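Local coordinates for protein putative thioesterase II (PDB 3BBJ) that probably hydrolyses acyl-CoA or related acyl thioesters, as a double-hotdog member of the acyl-CoA thioesterase family, at residues Y40-L45 and Y63-P68; Q46-A51 and I76-L81; A193-A198 and V251-A256; A198-P203 and A215-L220; S207-W212 and S237-V242. One frame throughout, in Å; residues are numbered along the deposited sequence.

Contact 1: Y40-L45 and Y63-P68. With SO4 (sulfate ion), chain C.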
# COMPACT_ATOMS: atom_id res chain seq x y z
N TYR A 40 -8.17 -6.91 -13.30
CA TYR A 40 -9.40 -6.73 -14.07
C TYR A 40 -10.57 -6.37 -13.15
O TYR A 40 -11.37 -5.51 -13.48
CB TYR A 40 -9.69 -7.99 -14.91
CG TYR A 40 -11.06 -8.00 -15.57
CD1 TYR A 40 -11.36 -7.12 -16.61
CD2 TYR A 40 -12.05 -8.87 -15.14
CE1 TYR A 40 -12.61 -7.13 -17.20
CE2 TYR A 40 -13.30 -8.89 -15.72
CZ TYR A 40 -13.58 -8.02 -16.75
OH TYR A 40 -14.84 -8.07 -17.33
N LEU A 41 -10.64 -7.03 -12.00
CA LEU A 41 -11.69 -6.76 -11.01
C LEU A 41 -11.49 -5.38 -10.38
O LEU A 41 -12.46 -4.72 -9.97
CB LEU A 41 -11.69 -7.82 -9.92
CG LEU A 41 -11.72 -9.31 -10.32
CD1 LEU A 41 -11.78 -10.13 -9.06
CD2 LEU A 41 -12.90 -9.67 -11.23
N MSE A 42 -10.23 -4.94 -10.29
CA MSE A 42 -9.93 -3.59 -9.81
C MSE A 42 -10.44 -2.51 -10.76
O MSE A 42 -11.01 -1.51 -10.32
CB MSE A 42 -8.43 -3.43 -9.56
CG MSE A 42 -7.99 -4.05 -8.20
SE MSE A 42 -6.09 -4.35 -7.97
CE MSE A 42 -5.43 -2.75 -8.84
N THR A 43 -10.26 -2.74 -12.05
CA THR A 43 -10.64 -1.84 -13.12
C THR A 43 -12.14 -1.55 -13.07
O THR A 43 -12.58 -0.40 -13.22
CB THR A 43 -10.26 -2.46 -14.49
OG1 THR A 43 -8.82 -2.47 -14.64
CG2 THR A 43 -10.87 -1.70 -15.63
N VAL A 44 -12.90 -2.61 -12.86
CA VAL A 44 -14.35 -2.55 -12.76
C VAL A 44 -14.77 -1.81 -11.49
O VAL A 44 -15.69 -0.98 -11.52
CB VAL A 44 -14.96 -3.97 -12.79
CG1 VAL A 44 -16.35 -4.00 -12.18
CG2 VAL A 44 -14.98 -4.51 -14.22
N LEU A 45 -14.12 -2.10 -10.37
CA LEU A 45 -14.43 -1.43 -9.13
C LEU A 45 -14.03 0.03 -9.21
O LEU A 45 -14.75 0.90 -8.71
CB LEU A 45 -13.74 -2.10 -7.94
CG LEU A 45 -14.22 -3.46 -7.45
CD1 LEU A 45 -13.55 -3.75 -6.09
CD2 LEU A 45 -15.75 -3.54 -7.32
N TYR A 63 -7.17 -2.37 -2.05
CA TYR A 63 -8.08 -3.46 -2.31
C TYR A 63 -7.72 -4.68 -1.46
O TYR A 63 -6.55 -5.08 -1.38
CB TYR A 63 -8.00 -3.85 -3.78
CG TYR A 63 -8.41 -2.79 -4.79
CD1 TYR A 63 -9.74 -2.66 -5.18
CD2 TYR A 63 -7.46 -1.97 -5.41
CE1 TYR A 63 -10.13 -1.73 -6.10
CE2 TYR A 63 -7.84 -1.03 -6.36
CZ TYR A 63 -9.19 -0.91 -6.69
OH TYR A 63 -9.62 0.01 -7.62
N HIS A 64 -8.75 -5.28 -0.87
CA HIS A 64 -8.61 -6.53 -0.11
C HIS A 64 -9.39 -7.62 -0.82
O HIS A 64 -10.57 -7.44 -1.08
CB HIS A 64 -9.08 -6.33 1.32
CG HIS A 64 -8.10 -5.57 2.15
ND1 HIS A 64 -7.26 -6.19 3.06
CD2 HIS A 64 -7.76 -4.26 2.16
CE1 HIS A 64 -6.50 -5.27 3.63
NE2 HIS A 64 -6.77 -4.10 3.09
N PHE A 65 -8.71 -8.73 -1.15
CA PHE A 65 -9.28 -9.83 -1.95
C PHE A 65 -9.71 -10.93 -1.04
O PHE A 65 -8.91 -11.45 -0.28
CB PHE A 65 -8.23 -10.38 -2.93
CG PHE A 65 -7.84 -9.41 -3.99
CD1 PHE A 65 -6.91 -8.42 -3.73
CD2 PHE A 65 -8.44 -9.45 -5.25
CE1 PHE A 65 -6.58 -7.48 -4.72
CE2 PHE A 65 -8.10 -8.52 -6.24
CZ PHE A 65 -7.18 -7.53 -5.97
N HIS A 66 -10.98 -11.30 -1.11
CA HIS A 66 -11.53 -12.29 -0.19
C HIS A 66 -11.63 -13.67 -0.82
O HIS A 66 -11.25 -14.67 -0.18
CB HIS A 66 -12.92 -11.85 0.29
CG HIS A 66 -12.93 -10.49 0.90
ND1 HIS A 66 -12.05 -10.11 1.88
CD2 HIS A 66 -13.71 -9.41 0.65
CE1 HIS A 66 -12.29 -8.86 2.23
NE2 HIS A 66 -13.29 -8.41 1.49
N ARG A 67 -12.15 -13.70 -2.06
CA ARG A 67 -12.39 -14.94 -2.80
C ARG A 67 -12.20 -14.73 -4.29
O ARG A 67 -12.35 -13.61 -4.79
CB ARG A 67 -13.85 -15.38 -2.64
CG ARG A 67 -14.31 -15.74 -1.25
CD ARG A 67 -15.80 -15.97 -1.22
NE ARG A 67 -16.27 -16.15 0.15
CZ ARG A 67 -16.55 -15.17 1.01
NH1 ARG A 67 -16.43 -13.90 0.68
NH2 ARG A 67 -16.96 -15.48 2.24
N PRO A 68 -11.90 -15.82 -5.03
CA PRO A 68 -11.81 -15.74 -6.49
C PRO A 68 -13.16 -15.53 -7.13
O PRO A 68 -14.15 -16.06 -6.62
CB PRO A 68 -11.32 -17.13 -6.89
CG PRO A 68 -11.84 -18.02 -5.80
CD PRO A 68 -11.63 -17.19 -4.56
S SO4 C . -16.92 -19.43 1.97
O1 SO4 C . -15.62 -19.20 1.34
O2 SO4 C . -16.97 -20.81 2.45
O3 SO4 C . -17.10 -18.54 3.11
O4 SO4 C . -18.00 -19.20 1.00
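The phenol ring of Tyr63 carries Met42, a selenomethionine, on one face and Leu45 at its edge. CG of Met42 stands over the middle of the ring, 3.4 Å from the Tyr63 ring centroid and 7° off its normal, a CH-pi contact. From CG the Met42 chain runs on to SE, 4.3 Å from the Tyr63 centroid and oblique to the ring. That selenium also lies in the plane of the Phe65 ring, 3.9 Å from Phe65 CZ, so one atom makes Met-aromatic contacts with two rings. Leu45 CD1 lies at the edge of the Tyr63 ring, near its plane, 4.0 Å from Tyr63 CE1. Were Tyr63 an alanine, CG of Met42 would probably lose the ring face beneath it and a gap would open beside Leu45 CD1. Farther along, Arg67 presents the edge of its guanidinium to a sulfate, probably from the crystallisation liquor; NH2 of Arg67 gives a nearly straight bond to sulfate O3 (3.2 Å, 176°), and NE of Arg67 a weak one to O1. Helix 38-51 packs on strand 57-65 with segment axes 10.8 Å apart at 131°, while strands 99-109 and 217-224 flank that strand and Met42 also touches Leu220 and Trp222.

Contact 2: Q46-A51 and I76-L81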
# COMPACT_ATOMS: atom_id res chain seq x y z
N GLN A 46 -12.91 0.32 -9.86
CA GLN A 46 -12.49 1.72 -10.02
C GLN A 46 -13.58 2.51 -10.71
O GLN A 46 -13.84 3.66 -10.32
CB GLN A 46 -11.16 1.84 -10.79
CG GLN A 46 -10.71 3.30 -11.01
CD GLN A 46 -9.32 3.41 -11.63
OE1 GLN A 46 -8.33 3.02 -11.02
NE2 GLN A 46 -9.25 3.98 -12.84
N ARG A 47 -14.18 1.91 -11.74
CA ARG A 47 -15.24 2.58 -12.52
C ARG A 47 -16.44 2.93 -11.68
O ARG A 47 -17.01 4.01 -11.81
CB ARG A 47 -15.70 1.69 -13.69
CG ARG A 47 -14.79 1.76 -14.88
CD ARG A 47 -15.49 1.41 -16.19
NE ARG A 47 -14.83 2.09 -17.30
CZ ARG A 47 -13.74 1.65 -17.94
NH1 ARG A 47 -13.15 0.52 -17.60
NH2 ARG A 47 -13.23 2.38 -18.94
N SER A 48 -16.84 2.00 -10.82
CA SER A 48 -17.95 2.21 -9.93
C SER A 48 -17.69 3.38 -8.99
O SER A 48 -18.59 4.16 -8.71
CB SER A 48 -18.20 0.94 -9.10
OG SER A 48 -17.07 0.60 -8.31
N ALA A 49 -16.46 3.49 -8.53
CA ALA A 49 -16.11 4.51 -7.55
C ALA A 49 -16.10 5.90 -8.13
O ALA A 49 -16.58 6.85 -7.50
CB ALA A 49 -14.77 4.19 -6.92
N LEU A 50 -15.55 6.05 -9.32
CA LEU A 50 -15.49 7.36 -9.97
C LEU A 50 -16.86 7.81 -10.47
O LEU A 50 -17.10 9.00 -10.64
CB LEU A 50 -14.50 7.34 -11.14
CG LEU A 50 -13.04 7.02 -10.79
CD1 LEU A 50 -12.24 6.79 -12.07
CD2 LEU A 50 -12.47 8.15 -9.98
N ALA A 51 -17.75 6.85 -10.73
CA ALA A 51 -19.13 7.17 -11.11
C ALA A 51 -19.84 7.84 -9.93
O ALA A 51 -20.72 8.69 -10.11
CB ALA A 51 -19.88 5.92 -11.54
N ILE A 76 -22.06 -4.86 -7.94
CA ILE A 76 -21.25 -3.90 -7.20
C ILE A 76 -22.08 -2.98 -6.30
O ILE A 76 -23.08 -2.40 -6.72
CB ILE A 76 -20.42 -3.05 -8.14
CG1 ILE A 76 -19.39 -3.94 -8.84
CG2 ILE A 76 -19.76 -1.87 -7.37
CD1 ILE A 76 -18.71 -3.30 -10.03
N GLU A 77 -21.60 -2.82 -5.08
CA GLU A 77 -22.28 -2.09 -4.03
C GLU A 77 -21.34 -0.99 -3.51
O GLU A 77 -20.31 -1.30 -2.92
CB GLU A 77 -22.61 -3.11 -2.96
CG GLU A 77 -23.60 -2.71 -1.91
CD GLU A 77 -24.06 -3.91 -1.09
OE1 GLU A 77 -24.55 -4.89 -1.70
OE2 GLU A 77 -23.93 -3.87 0.16
N THR A 78 -21.66 0.28 -3.78
CA THR A 78 -20.78 1.41 -3.45
C THR A 78 -21.23 2.26 -2.26
O THR A 78 -22.38 2.22 -1.84
CB THR A 78 -20.58 2.36 -4.65
OG1 THR A 78 -21.80 3.01 -4.99
CG2 THR A 78 -20.05 1.61 -5.87
N ARG A 79 -20.30 3.03 -1.71
CA ARG A 79 -20.57 3.87 -0.54
C ARG A 79 -19.53 4.99 -0.42
O ARG A 79 -18.34 4.72 -0.35
CB ARG A 79 -20.56 3.00 0.71
CG ARG A 79 -21.14 3.66 1.92
CD ARG A 79 -21.51 2.62 2.95
NE ARG A 79 -21.74 3.23 4.26
CZ ARG A 79 -20.85 3.30 5.24
NH1 ARG A 79 -19.62 2.79 5.12
NH2 ARG A 79 -21.19 3.88 6.38
N VAL A 80 -20.00 6.23 -0.41
CA VAL A 80 -19.12 7.39 -0.29
C VAL A 80 -18.84 7.50 1.19
O VAL A 80 -19.76 7.52 2.00
CB VAL A 80 -19.77 8.71 -0.81
CG1 VAL A 80 -18.78 9.88 -0.73
CG2 VAL A 80 -20.30 8.54 -2.24
N LEU A 81 -17.57 7.52 1.55
CA LEU A 81 -17.19 7.60 2.97
C LEU A 81 -16.98 9.03 3.42
O LEU A 81 -17.21 9.36 4.58
CB LEU A 81 -15.93 6.77 3.24
CG LEU A 81 -16.04 5.26 2.98
CD1 LEU A 81 -14.69 4.58 3.28
CD2 LEU A 81 -17.19 4.64 3.80
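Ser48, Thr78 and Ile76 account for nearly all of the 113 Å² buried here, and Ser48 contributes about half. Its CB lies 3.7 Å from CG2 of Ile76 and 3.8 Å from CG2 of Thr78, so a single helix carbon meets two methyl groups that point from the same face of strand 72-82, two residues apart. In Thr78 the methyl CG2 is placed opposite the carbonyl carbon by a chi1 of 66°, which brings it to the serine. The Ser48 hydroxyl also passes close to the methyls, its OG 3.8 Å from Ile76 CG2, yet its polar partners lie elsewhere: it hydrogen-bonds to Leu45 O, one turn back in the helix, and to Thr92 OG1 on the neighbouring strand 88-96. Tyr22 of strand 21-26 packs against Ile76 and Thr78. The arrangement is consistent with the central helix of the N-terminal hotdog domain lying against its sheet. Serine has only CB and OG beyond the main chain, consistent with a close approach; contact between the segments is purely van der Waals, and the buried hydroxyl is satisfied from outside them.

Contact 3: A193-A198 and V251-A256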
# COMPACT_ATOMS: atom_id res chain seq x y z
N ALA A 193 -7.90 4.30 -16.96
CA ALA A 193 -8.81 3.18 -16.76
C ALA A 193 -8.03 1.86 -16.70
O ALA A 193 -8.43 0.93 -16.02
CB ALA A 193 -9.85 3.13 -17.89
N PHE A 194 -6.90 1.82 -17.40
CA PHE A 194 -6.08 0.61 -17.58
C PHE A 194 -5.03 0.42 -16.49
O PHE A 194 -4.55 -0.70 -16.28
CB PHE A 194 -5.42 0.67 -18.96
CG PHE A 194 -4.30 -0.32 -19.18
CD1 PHE A 194 -4.54 -1.68 -19.24
CD2 PHE A 194 -3.00 0.13 -19.43
CE1 PHE A 194 -3.51 -2.59 -19.47
CE2 PHE A 194 -1.95 -0.76 -19.67
CZ PHE A 194 -2.21 -2.13 -19.69
N LEU A 195 -4.66 1.49 -15.79
CA LEU A 195 -3.64 1.40 -14.73
C LEU A 195 -3.94 0.30 -13.69
O LEU A 195 -3.05 -0.49 -13.37
CB LEU A 195 -3.40 2.77 -14.07
CG LEU A 195 -2.69 3.82 -14.96
CD1 LEU A 195 -2.47 5.12 -14.23
CD2 LEU A 195 -1.36 3.28 -15.46
N PRO A 196 -5.18 0.23 -13.18
CA PRO A 196 -5.48 -0.82 -12.19
C PRO A 196 -5.26 -2.25 -12.69
O PRO A 196 -4.91 -3.15 -11.89
CB PRO A 196 -6.95 -0.57 -11.80
CG PRO A 196 -7.50 0.39 -12.84
CD PRO A 196 -6.33 1.12 -13.45
N LEU A 197 -5.46 -2.48 -13.99
CA LEU A 197 -5.12 -3.79 -14.58
C LEU A 197 -3.62 -3.91 -14.78
O LEU A 197 -3.02 -4.95 -14.47
CB LEU A 197 -5.84 -4.01 -15.93
CG LEU A 197 -5.46 -5.28 -16.73
CD1 LEU A 197 -5.62 -6.53 -15.89
CD2 LEU A 197 -6.29 -5.42 -17.98
N ALA A 198 -3.02 -2.86 -15.32
CA ALA A 198 -1.57 -2.82 -15.60
C ALA A 198 -0.73 -3.20 -14.40
O ALA A 198 0.19 -3.99 -14.52
CB ALA A 198 -1.19 -1.44 -16.10
N VAL A 251 5.33 -2.81 -8.01
CA VAL A 251 5.30 -2.47 -9.42
C VAL A 251 5.19 -0.94 -9.62
O VAL A 251 4.29 -0.30 -9.10
CB VAL A 251 4.11 -3.20 -10.15
CG1 VAL A 251 3.96 -2.72 -11.59
CG2 VAL A 251 4.29 -4.72 -10.09
N ASP A 252 6.13 -0.37 -10.35
CA ASP A 252 6.07 1.04 -10.71
C ASP A 252 5.86 1.12 -12.21
O ASP A 252 6.37 0.28 -12.97
CB ASP A 252 7.33 1.77 -10.26
CG ASP A 252 7.53 1.71 -8.75
OD1 ASP A 252 6.59 2.06 -8.02
OD2 ASP A 252 8.61 1.30 -8.28
N LEU A 253 5.07 2.11 -12.64
CA LEU A 253 4.80 2.33 -14.04
C LEU A 253 5.15 3.77 -14.42
O LEU A 253 4.81 4.72 -13.70
CB LEU A 253 3.33 2.07 -14.36
CG LEU A 253 2.72 0.70 -14.04
CD1 LEU A 253 1.19 0.66 -14.34
CD2 LEU A 253 3.44 -0.38 -14.82
N TRP A 254 5.83 3.92 -15.56
CA TRP A 254 6.16 5.22 -16.15
C TRP A 254 5.55 5.30 -17.53
O TRP A 254 5.28 4.28 -18.18
CB TRP A 254 7.67 5.38 -16.31
CG TRP A 254 8.46 5.42 -15.05
CD1 TRP A 254 8.99 6.52 -14.44
CD2 TRP A 254 8.84 4.30 -14.25
NE1 TRP A 254 9.67 6.16 -13.30
CE2 TRP A 254 9.59 4.80 -13.16
CE3 TRP A 254 8.61 2.93 -14.34
CZ2 TRP A 254 10.11 3.96 -12.17
CZ3 TRP A 254 9.14 2.10 -13.37
CH2 TRP A 254 9.87 2.62 -12.29
N ASP A 255 5.33 6.53 -17.99
CA ASP A 255 4.77 6.74 -19.32
C ASP A 255 5.87 6.90 -20.38
O ASP A 255 7.06 6.87 -20.06
CB ASP A 255 3.81 7.95 -19.33
CG ASP A 255 4.53 9.31 -19.24
OD1 ASP A 255 5.77 9.39 -19.04
OD2 ASP A 255 3.81 10.32 -19.37
N ALA A 256 5.43 7.07 -21.63
CA ALA A 256 6.31 7.32 -22.77
C ALA A 256 7.35 8.40 -22.50
O ALA A 256 8.47 8.33 -22.99
CB ALA A 256 5.48 7.69 -24.03
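The C-terminal part of helix 191-198 lies beside the end of strand 246-254, with the nearest alpha carbons, those of Ala198 and Leu253, 8.3 Å apart. The helix is kinked where the backbone N atoms of Pro196 and Leu197 lack bonds to the preceding turn; proline has no N-H to give, and Leu197 N makes a weak bond to Phe194 O instead. Regular bonding resumes with Ala198 N to Phe194 O at 2.8 Å. Across the gap a single methyl does the touching: CD1 of Leu253 reaches Ala198 CB at 3.6 Å and Leu195 CD2 at 3.8 Å. Leu253 holds CG opposite its carbonyl carbon (chi1 -57°) and continues extended to CD1 (chi2 176°), which carries that methyl out from the strand to the helix. The two leucine side chains run past one another in opposite directions, meeting at their ends. Within the helix, the Phe194 ring has Ala198 CB over one face, 3.7 Å above its plane and offset toward the rim. On the strand side, Phe235, Val261 and Ala262 also touch Leu253. A central helix wrapped by a curved antiparallel sheet is the feature that names the hotdog fold, and this contact is consistent with it in the C-terminal domain.

Contact 4: A198-P203 and A215-L220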
# COMPACT_ATOMS: atom_id res chain seq x y z
N ALA A 198 -3.02 -2.86 -15.32
CA ALA A 198 -1.57 -2.82 -15.60
C ALA A 198 -0.73 -3.20 -14.40
O ALA A 198 0.19 -3.99 -14.52
CB ALA A 198 -1.19 -1.44 -16.10
N VAL A 199 -1.06 -2.68 -13.22
CA VAL A 199 -0.28 -2.94 -12.01
C VAL A 199 -0.27 -4.43 -11.63
O VAL A 199 0.59 -4.87 -10.86
CB VAL A 199 -0.79 -2.11 -10.79
CG1 VAL A 199 -0.89 -0.65 -11.11
CG2 VAL A 199 -2.13 -2.59 -10.32
N ASP A 200 -1.26 -5.18 -12.12
CA ASP A 200 -1.40 -6.62 -11.87
C ASP A 200 -1.36 -7.43 -13.16
O ASP A 200 -1.85 -8.55 -13.19
CB ASP A 200 -2.73 -6.94 -11.15
CG ASP A 200 -2.75 -8.35 -10.54
OD1 ASP A 200 -1.71 -8.82 -10.03
OD2 ASP A 200 -3.82 -8.98 -10.56
N ALA A 201 -0.77 -6.87 -14.21
CA ALA A 201 -0.76 -7.57 -15.50
C ALA A 201 0.57 -8.25 -15.83
O ALA A 201 0.77 -8.69 -16.98
CB ALA A 201 -1.15 -6.59 -16.63
N LEU A 202 1.46 -8.36 -14.84
CA LEU A 202 2.80 -8.93 -15.07
C LEU A 202 3.01 -10.27 -14.38
O LEU A 202 2.23 -10.64 -13.49
CB LEU A 202 3.87 -7.96 -14.57
CG LEU A 202 3.72 -6.47 -14.82
CD1 LEU A 202 4.58 -5.71 -13.79
CD2 LEU A 202 4.08 -6.10 -16.28
N PRO A 203 4.06 -11.02 -14.78
CA PRO A 203 4.32 -12.31 -14.12
C PRO A 203 4.56 -12.09 -12.64
O PRO A 203 5.25 -11.14 -12.26
CB PRO A 203 5.60 -12.81 -14.79
CG PRO A 203 5.71 -12.09 -16.05
CD PRO A 203 5.03 -10.76 -15.86
N ALA A 215 0.18 -16.58 -6.91
CA ALA A 215 -0.43 -16.61 -5.59
C ALA A 215 -1.66 -15.74 -5.63
O ALA A 215 -1.68 -14.72 -6.32
CB ALA A 215 0.53 -16.12 -4.50
N PRO A 216 -2.70 -16.13 -4.91
CA PRO A 216 -3.76 -15.13 -4.89
C PRO A 216 -3.31 -13.91 -4.08
O PRO A 216 -2.64 -14.05 -3.04
CB PRO A 216 -4.94 -15.83 -4.20
CG PRO A 216 -4.49 -17.22 -3.87
CD PRO A 216 -3.03 -17.35 -4.15
N THR A 217 -3.66 -12.73 -4.60
CA THR A 217 -3.37 -11.48 -3.92
C THR A 217 -4.19 -11.40 -2.66
O THR A 217 -5.36 -11.77 -2.64
CB THR A 217 -3.72 -10.26 -4.78
OG1 THR A 217 -3.07 -10.38 -6.04
CG2 THR A 217 -3.27 -8.97 -4.11
N VAL A 218 -3.55 -10.93 -1.60
CA VAL A 218 -4.24 -10.70 -0.35
C VAL A 218 -4.62 -9.22 -0.28
O VAL A 218 -5.76 -8.89 0.04
CB VAL A 218 -3.41 -11.13 0.85
CG1 VAL A 218 -4.08 -10.64 2.12
CG2 VAL A 218 -3.26 -12.65 0.84
N GLU A 219 -3.65 -8.34 -0.59
CA GLU A 219 -3.86 -6.90 -0.53
C GLU A 219 -3.06 -6.21 -1.62
O GLU A 219 -1.95 -6.58 -1.88
CB GLU A 219 -3.46 -6.36 0.86
CG GLU A 219 -4.00 -4.93 1.22
CD GLU A 219 -3.28 -3.78 0.53
OE1 GLU A 219 -2.06 -3.86 0.29
OE2 GLU A 219 -3.96 -2.77 0.24
N LEU A 220 -3.65 -5.21 -2.28
CA LEU A 220 -2.92 -4.35 -3.21
C LEU A 220 -3.40 -2.93 -2.99
O LEU A 220 -4.61 -2.67 -2.96
CB LEU A 220 -3.14 -4.78 -4.68
CG LEU A 220 -2.48 -3.96 -5.80
CD1 LEU A 220 -2.43 -4.75 -7.11
CD2 LEU A 220 -3.17 -2.62 -6.03
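A type I beta turn, Ala198 to Ala201, ends helix 191-198 and faces strand 217-224 near its classic beta bulge, where Val218 and Glu219 both face Leu267. The turn is closed by Ala201 N to Ala198 O at 3.1 Å. Its second residue supplies the apolar touch: Val199 CG2 meets Leu220 CD1 at 3.9 Å, the two side chains crossing at a slant. Leu220 sets CG opposite its backbone N (chi1 179°), which extends the isobutyl group from the strand to the valine. The nearest alpha carbons, those of Asp200 and Leu220, are 9.1 Å apart, so side chains alone bridge the segments. Beside this pair, Asp200 OD1 and Thr217 OG1 stand 4.5 Å apart, too far for a direct bond, but Gln266 links them: its NE2 bonds to Asp200 OD1 and its OE1 to Thr217 OG1. The other carboxylate oxygen, Asp200 OD2, accepts a bond from Gly39 N just inside helix 38-51, and Asn37 ND2 bonds to Asp200 O. Leu220 and Val218 in turn pair through their backbones with Tyr63 and Phe65. On the evidence of these bonds the turn probably lies near the junction of the two hotdog domains, an arrangement consistent with a double-hotdog thioesterase.

Contact 5: S207-W212 and S237-V242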
# COMPACT_ATOMS: atom_id res chain seq x y z
N SER A 207 7.80 -15.97 -8.80
CA SER A 207 8.19 -17.05 -9.68
C SER A 207 9.70 -17.07 -9.87
O SER A 207 10.25 -18.12 -10.13
CB SER A 207 7.47 -16.92 -11.02
OG SER A 207 7.85 -15.74 -11.69
N LEU A 208 10.35 -15.91 -9.73
CA LEU A 208 11.81 -15.80 -9.86
C LEU A 208 12.60 -16.29 -8.65
O LEU A 208 13.82 -16.35 -8.73
CB LEU A 208 12.20 -14.34 -10.08
CG LEU A 208 11.72 -13.71 -11.38
CD1 LEU A 208 12.17 -12.27 -11.39
CD2 LEU A 208 12.24 -14.48 -12.58
N LEU A 209 11.92 -16.64 -7.56
CA LEU A 209 12.56 -16.90 -6.26
C LEU A 209 12.25 -18.25 -5.61
O LEU A 209 13.15 -18.91 -5.08
CB LEU A 209 12.14 -15.79 -5.29
CG LEU A 209 12.34 -14.36 -5.79
CD1 LEU A 209 11.52 -13.36 -5.00
CD2 LEU A 209 13.83 -13.99 -5.79
N VAL A 210 10.98 -18.63 -5.55
CA VAL A 210 10.59 -19.97 -5.06
C VAL A 210 9.80 -20.63 -6.19
O VAL A 210 9.52 -19.99 -7.22
CB VAL A 210 9.80 -19.93 -3.71
CG1 VAL A 210 10.61 -19.15 -2.66
CG2 VAL A 210 8.40 -19.31 -3.86
N ASP A 211 9.44 -21.90 -6.03
CA ASP A 211 8.84 -22.64 -7.15
C ASP A 211 7.30 -22.60 -7.16
O ASP A 211 6.63 -23.63 -7.23
CB ASP A 211 9.41 -24.07 -7.25
CG ASP A 211 9.06 -24.95 -6.06
OD1 ASP A 211 8.50 -24.44 -5.06
OD2 ASP A 211 9.33 -26.17 -6.16
N TRP A 212 6.76 -21.39 -7.07
CA TRP A 212 5.34 -21.11 -7.22
C TRP A 212 5.23 -20.06 -8.29
O TRP A 212 5.92 -19.03 -8.23
CB TRP A 212 4.74 -20.54 -5.94
CG TRP A 212 4.41 -21.55 -4.92
CD1 TRP A 212 5.19 -21.93 -3.87
CD2 TRP A 212 3.18 -22.27 -4.80
NE1 TRP A 212 4.53 -22.87 -3.12
CE2 TRP A 212 3.29 -23.10 -3.67
CE3 TRP A 212 2.00 -22.30 -5.55
CZ2 TRP A 212 2.27 -23.95 -3.26
CZ3 TRP A 212 0.98 -23.16 -5.15
CH2 TRP A 212 1.12 -23.97 -4.02
N SER A 237 9.27 -4.38 -11.74
CA SER A 237 8.70 -5.20 -10.66
C SER A 237 9.80 -5.75 -9.77
O SER A 237 10.75 -6.30 -10.26
CB SER A 237 7.90 -6.36 -11.22
OG SER A 237 7.33 -7.07 -10.14
N THR A 238 9.66 -5.60 -8.46
CA THR A 238 10.68 -6.04 -7.53
C THR A 238 10.04 -6.66 -6.30
O THR A 238 8.83 -6.58 -6.11
CB THR A 238 11.61 -4.88 -7.12
OG1 THR A 238 10.91 -3.94 -6.31
CG2 THR A 238 12.14 -4.17 -8.34
N CYS A 239 10.88 -7.26 -5.47
CA CYS A 239 10.46 -7.96 -4.27
C CYS A 239 11.60 -7.88 -3.28
O CYS A 239 12.75 -8.13 -3.64
CB CYS A 239 10.15 -9.42 -4.60
SG CYS A 239 9.92 -10.47 -3.15
N ALA A 240 11.29 -7.50 -2.05
CA ALA A 240 12.31 -7.38 -0.99
C ALA A 240 12.37 -8.60 -0.08
O ALA A 240 13.42 -8.87 0.49
CB ALA A 240 12.10 -6.08 -0.16
N LEU A 241 11.27 -9.34 0.05
CA LEU A 241 11.29 -10.50 0.95
C LEU A 241 10.26 -11.58 0.63
O LEU A 241 9.09 -11.29 0.38
CB LEU A 241 11.08 -10.03 2.40
CG LEU A 241 11.18 -11.09 3.53
CD1 LEU A 241 12.62 -11.50 3.74
CD2 LEU A 241 10.64 -10.57 4.83
N VAL A 242 10.72 -12.83 0.63
CA VAL A 242 9.84 -13.98 0.58
C VAL A 242 10.11 -14.70 1.90
O VAL A 242 11.25 -15.10 2.15
CB VAL A 242 10.15 -14.90 -0.58
CG1 VAL A 242 9.29 -16.13 -0.49
CG2 VAL A 242 9.96 -14.18 -1.92
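Leu209 and Val210, in the loop that follows a short 3-10 segment, both lean on Val242 of strand 233-243, part of the antiparallel sheet of the C-terminal hotdog domain. Each runs aslant of Val242 and meets a different branch. Leu209 CD1 approaches CG2 of Val242 at 3.5 Å, and Val210 CG1 approaches CG1 of Val242 at 3.9 Å. Val242 divides its methyls this way because CG1 lies opposite the backbone N and CG2 opposite the carbonyl carbon (chi1 174°). The closest alpha carbons, of Leu209 and Val242, are 7.9 Å apart. Strand 233-243 is interrupted around Cys239 and Ala240, and Asp248 bonds to the backbone N atoms of Ala240 and Leu241. Leu241 and Val242 extend the ladder antiparallel into the second subunit, whose Tyr119 packs on Leu209 and whose Arg118 packs on Val210. The same leucine methyl also meets a sulfur: Cys239 SG lies 3.8 Å from Leu209 CD1.

Overall arrangement
Contacts 1, 2 and 3 are buried, whereas contacts 4 and 5 are partly buried. Contacts 1 and 2 share helix 38-51, and Val44 touches Ile76 between them; contacts 3 and 4 share Ala198. Strands 57-65 and 217-224 pair edge to edge, joining contact 1 to contact 4 and the N-terminal hotdog half to the C-terminal one, and Met42 also packs against Pro196 of contact 3. Aromatic rings and selenium distinguish contact 1; contacts 2, 3 and 5 meet through aliphatic groups, with a cysteine sulfur added in contact 5, and contact 4 adds two polar groups, linked through Gln266, to one apolar touch. Contacts 1, 4 and 5 all touch the second subunit; in contact 5 the sheet itself runs on across the interface.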